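Short-chain dehydrogenase/reductase SDR (PDB 5IG2) binds NAD and probably works as an oxidoreductase on CH-OH groups, as expected of a short-chain dehydrogenase/reductase. Local coordinates at residues His128-Arg131 / Val132-Ile136; Pro264-Leu267 / Ala268-Leu272. All blocks are in the same frame, centred on the assembly; numbering follows the deposited sequence.

Overall arrangement
Contact 1 (128-136) lies in the C-terminal half of helix 112-140 of the Rossmann fold, while contact 2 (264-272) spans the turn leading into helix 267-279 and its first residues, after the last strand of the parallel sheet, 259-260. They lie on opposite sides of the chain's centre, their own centres 32 Å apart and their nearest atoms about 22 Å, and never touch. NAD lies within about 10 Å of each: the side chain of His128 is about 9 Å from it and that of Ile266 about 10 Å. His128 also comes within about 6 Å of the side chain of Val72, an NAD-binding residue. Both contacts reach the second subunit, contact 1 being largely buried and contact 2 near the surface.

Contact 1: His128-Arg131 / Val132-Ile136; sequences HGVR and VFAPI
Val132 sits over the carbonyl of His128 and beside the side chain of Arg131, on the buried, well-packed side of the turn. Val132 N donates to His128 O at 2.8 Å, with an N-H...O angle of 155°. Val132 CG2 lies 3.3 Å from the same His128 O. Being anti to the carbonyl carbon, Val132 CG2 also comes over one face of the Arg131 guanidinium, 3.9 Å from Arg131 NH1. Arg131 reaches this place because its chain, extended through chi2, bends at chi3 (55°) and turns back along the helix. The guanidinium then presents an edge to the histidine, with His128 ND1 in its plane and 3.0 Å from Arg131 NH2.

One residue on, Phe133 N bonds to Gly129 O at 2.9 Å, and the ring puts its edge against that same oxygen, Phe133 CD2 to Gly129 O being 3.3 Å. Val132 CG1 lies over one face of the ring, offset toward its rim. All this belongs to helix 112-140 of the Rossmann fold, and this side of it faces its own subunit: Val132 and Phe133 lean on Ala82 of helix 75-89, and Phe133 reaches Leu95 of strand 94-97. His128 makes a weak hydrogen bond from NE2 to Ser73 O.

Val130 and Ala134 are buried too, but by the second subunit, whose Trp108 packs on both. Val130 O accepts from Ala134 N, while Val130 CG1 and Ala134 CB stay 4.4 Å apart and barely touch each other. The solvent side begins at Pro135, an exposed residue. It has no N-H to give, and the helix kinks here: in place of a bond, Arg131 O faces Pro135 CD at 3.1 Å, with CG nearby.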
loop_
_atom_site.group_PDB
_atom_site.type_symbol
_atom_site.label_atom_id
_atom_site.label_comp_id
_atom_site.label_asym_id
_atom_site.label_seq_id
_atom_site.Cartn_x
_atom_site.Cartn_y
_atom_site.Cartn_z
ATOM N N HIS B 128 -10.953 -62.684 -0.925
ATOM C CA HIS B 128 -10.284 -62.925 -2.199
ATOM C C HIS B 128 -8.815 -62.527 -2.118
ATOM O O HIS B 128 -7.945 -63.230 -2.646
ATOM C CB HIS B 128 -10.959 -62.151 -3.326
ATOM C CG HIS B 128 -12.354 -62.588 -3.635
ATOM N ND1 HIS B 128 -12.732 -63.912 -3.690
ATOM C CD2 HIS B 128 -13.458 -61.868 -3.957
ATOM C CE1 HIS B 128 -14.013 -63.988 -4.011
ATOM N NE2 HIS B 128 -14.476 -62.763 -4.186
ATOM N N GLY B 129 -8.528 -61.388 -1.479
ATOM C CA GLY B 129 -7.147 -60.956 -1.330
ATOM C C GLY B 129 -6.294 -62.000 -0.635
ATOM O O GLY B 129 -5.238 -62.393 -1.132
ATOM N N VAL B 130 -6.767 -62.494 0.508
ATOM C CA VAL B 130 -6.029 -63.523 1.235
ATOM C C VAL B 130 -5.893 -64.785 0.394
ATOM O O VAL B 130 -4.797 -65.345 0.252
ATOM C CB VAL B 130 -6.722 -63.815 2.575
ATOM C CG1 VAL B 130 -6.161 -65.105 3.206
ATOM C CG2 VAL B 130 -6.576 -62.612 3.502
ATOM N N ARG B 131 -7.006 -65.244 -0.185
ATOM C CA ARG B 131 -6.999 -66.491 -0.950
ATOM C C ARG B 131 -6.051 -66.421 -2.142
ATOM O O ARG B 131 -5.346 -67.391 -2.443
ATOM C CB ARG B 131 -8.419 -66.820 -1.423
ATOM C CG ARG B 131 -8.516 -68.057 -2.293
ATOM C CD ARG B 131 -9.954 -68.324 -2.703
ATOM N NE ARG B 131 -10.564 -67.173 -3.356
ATOM C CZ ARG B 131 -10.361 -66.843 -4.626
ATOM N NH1 ARG B 131 -9.548 -67.581 -5.379
ATOM N NH2 ARG B 131 -10.960 -65.774 -5.140
ATOM N N VAL B 132 -6.021 -65.285 -2.831
ATOM C CA VAL B 132 -5.210 -65.171 -4.036
ATOM C C VAL B 132 -3.742 -64.942 -3.694
ATOM O O VAL B 132 -2.850 -65.579 -4.264
ATOM C CB VAL B 132 -5.759 -64.054 -4.940
ATOM C CG1 VAL B 132 -4.749 -63.712 -6.023
ATOM C CG2 VAL B 132 -7.100 -64.491 -5.556
ATOM N N PHE B 133 -3.465 -64.040 -2.757
ATOM C CA PHE B 133 -2.092 -63.581 -2.568
ATOM C C PHE B 133 -1.319 -64.375 -1.521
ATOM O O PHE B 133 -0.088 -64.485 -1.633
ATOM C CB PHE B 133 -2.078 -62.096 -2.187
ATOM C CG PHE B 133 -2.394 -61.171 -3.326
ATOM C CD1 PHE B 133 -1.389 -60.710 -4.159
ATOM C CD2 PHE B 133 -3.699 -60.754 -3.557
ATOM C CE1 PHE B 133 -1.682 -59.843 -5.204
ATOM C CE2 PHE B 133 -3.997 -59.893 -4.609
ATOM C CZ PHE B 133 -2.989 -59.438 -5.428
ATOM N N ALA B 134 -1.987 -64.913 -0.494
ATOM C CA ALA B 134 -1.249 -65.696 0.498
ATOM C C ALA B 134 -0.479 -66.853 -0.126
ATOM O O ALA B 134 0.702 -67.024 0.217
ATOM C CB ALA B 134 -2.184 -66.181 1.613
ATOM N N PRO B 135 -1.044 -67.661 -1.041
ATOM C CA PRO B 135 -0.221 -68.719 -1.658
ATOM C C PRO B 135 0.969 -68.172 -2.418
ATOM O O PRO B 135 2.056 -68.768 -2.382
ATOM C CB PRO B 135 -1.202 -69.436 -2.600
ATOM C CG PRO B 135 -2.547 -69.090 -2.091
ATOM C CD PRO B 135 -2.429 -67.699 -1.539
ATOM N N ILE B 136 0.788 -67.049 -3.116
ATOM C CA ILE B 136 1.907 -66.431 -3.824
ATOM C C ILE B 136 3.008 -66.062 -2.840
ATOM O O ILE B 136 4.185 -66.372 -3.051
ATOM C CB ILE B 136 1.428 -65.201 -4.616
ATOM C CG1 ILE B 136 0.424 -65.607 -5.692
ATOM C CG2 ILE B 136 2.606 -64.464 -5.226
ATOM C CD1 ILE B 136 -0.342 -64.425 -6.266
#

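Contact 2: Pro264-Leu267 / Ala268-Leu272; sequences PAIL and ATVRL
Ile266 O gathers the first turn of the helix around itself. Val270 N gives it the straighter bond, at 3.1 Å with an N-H...O angle of 159° and lying in the carbonyl plane. Thr269 N adds a weak bond at a poorer angle of 124°. Thr269 is modelled in two conformers, so contacts of its hydroxyl hold for one of them and are uncertain; in that one chi1 of 55° turns Thr269 OG1 back to 3.1 Å from Ile266 O.

Followed outward from CB, the Ile266 side chain splits into two arms. Ile266 CG2 meets Val270 CG2 at 4.1 Å, and CG1 lies about as far from that same methyl, so Val270 is touched by both branches. CG1 also passes the threonine on its way to the tip, where in the same conformer Ile266 CD1 ends 3.8 Å from Thr269 OG1. The isoleucine meets the valine obliquely. Leu156, in a loop of the same chain, packs on both Ile266 and Thr269.

On the wetter side two waters bridge Ala265 O to the helix, each donating to that oxygen. One accepts from Ala268 N, 2.9 Å away, the other from Thr269 N in addition to its weak bond to Ile266 O. Leu267 O takes the next regular bond, from Arg271 N at 2.8 Å. Arg271 itself bends at chi2 and leads away to salt bridges with Glu278 of its own chain and Glu278 of the second subunit. N-H groups of a first turn, which lack a helix carbonyl four residues back and find water or the preceding turn instead, mark the N-terminus of a helix, here that of helix 267-279, which follows strand 259-260 of the Rossmann sheet.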
loop_
_atom_site.group_PDB
_atom_site.type_symbol
_atom_site.label_atom_id
_atom_site.label_comp_id
_atom_site.label_asym_id
_atom_site.label_seq_id
_atom_site.Cartn_x
_atom_site.Cartn_y
_atom_site.Cartn_z
ATOM N N PRO B 264 -6.188 -44.936 20.153
ATOM C CA PRO B 264 -6.327 -45.701 21.402
ATOM C C PRO B 264 -7.345 -45.118 22.365
ATOM O O PRO B 264 -7.736 -45.803 23.319
ATOM C CB PRO B 264 -4.912 -45.666 21.993
ATOM C CG PRO B 264 -4.325 -44.409 21.448
ATOM C CD PRO B 264 -4.874 -44.283 20.050
ATOM N N ALA B 265 -7.806 -43.888 22.144
ATOM C CA ALA B 265 -8.885 -43.368 22.970
ATOM C C ALA B 265 -10.130 -44.250 22.909
ATOM O O ALA B 265 -10.973 -44.172 23.809
ATOM C CB ALA B 265 -9.225 -41.938 22.547
ATOM N N ILE B 266 -10.267 -45.080 21.870
ATOM C CA ILE B 266 -11.411 -45.985 21.756
ATOM C C ILE B 266 -11.429 -47.054 22.842
ATOM O O ILE B 266 -12.452 -47.716 23.041
ATOM C CB ILE B 266 -11.421 -46.664 20.366
ATOM C CG1 ILE B 266 -12.825 -47.147 19.998
ATOM C CG2 ILE B 266 -10.436 -47.837 20.314
ATOM C CD1 ILE B 266 -13.811 -46.011 19.713
ATOM N N LEU B 267 -10.324 -47.236 23.560
ATOM C CA LEU B 267 -10.195 -48.402 24.424
ATOM C C LEU B 267 -11.186 -48.382 25.589
ATOM O O LEU B 267 -11.601 -49.449 26.046
ATOM C CB LEU B 267 -8.751 -48.515 24.918
ATOM C CG LEU B 267 -7.822 -49.055 23.822
ATOM C CD1 LEU B 267 -6.357 -48.922 24.202
ATOM C CD2 LEU B 267 -8.172 -50.507 23.503
ATOM N N ALA B 268 -11.601 -47.206 26.068
ATOM C CA ALA B 268 -12.594 -47.190 27.143
ATOM C C ALA B 268 -13.888 -47.878 26.714
ATOM O O ALA B 268 -14.448 -48.688 27.462
ATOM C CB ALA B 268 -12.874 -45.756 27.598
ATOM N N THR B 269 -14.369 -47.591 25.505
ATOM C CA THR B 269 -15.623 -48.204 25.100
ATOM C C THR B 269 -15.430 -49.623 24.583
ATOM O O THR B 269 -16.374 -50.420 24.649
ATOM C CB THR B 269 -16.351 -47.345 24.055
ATOM O OG1 THR B 269 -15.490 -47.085 22.940
ATOM C CG2 THR B 269 -16.812 -46.024 24.677
ATOM N N VAL B 270 -14.234 -49.982 24.119
ATOM C CA VAL B 270 -13.977 -51.390 23.827
ATOM C C VAL B 270 -13.988 -52.201 25.121
ATOM O O VAL B 270 -14.572 -53.290 25.190
ATOM C CB VAL B 270 -12.650 -51.548 23.067
ATOM C CG1 VAL B 270 -12.302 -53.011 22.922
ATOM C CG2 VAL B 270 -12.752 -50.888 21.701
ATOM N N ARG B 271 -13.363 -51.674 26.173
ATOM C CA ARG B 271 -13.385 -52.368 27.454
ATOM C C ARG B 271 -14.820 -52.547 27.954
ATOM O O ARG B 271 -15.166 -53.594 28.516
ATOM C CB ARG B 271 -12.524 -51.601 28.466
ATOM C CG ARG B 271 -12.471 -52.225 29.853
ATOM C CD ARG B 271 -11.568 -53.466 29.904
ATOM N NE ARG B 271 -11.960 -54.401 30.963
ATOM C CZ ARG B 271 -12.334 -55.667 30.758
ATOM N NH1 ARG B 271 -12.356 -56.174 29.533
ATOM N NH2 ARG B 271 -12.676 -56.435 31.785
ATOM N N LEU B 272 -15.679 -51.547 27.725
ATOM C CA LEU B 272 -17.070 -51.632 28.167
ATOM C C LEU B 272 -17.793 -52.792 27.488
ATOM O O LEU B 272 -18.491 -53.575 28.142
ATOM C CB LEU B 272 -17.783 -50.304 27.891
ATOM C CG LEU B 272 -19.220 -50.160 28.382
ATOM C CD1 LEU B 272 -19.280 -50.173 29.908
ATOM C CD2 LEU B 272 -19.858 -48.904 27.827
HETATM O O HOH W 1 -13.663 -44.888 24.344
HETATM O O HOH W 2 -9.807 -44.902 26.205
#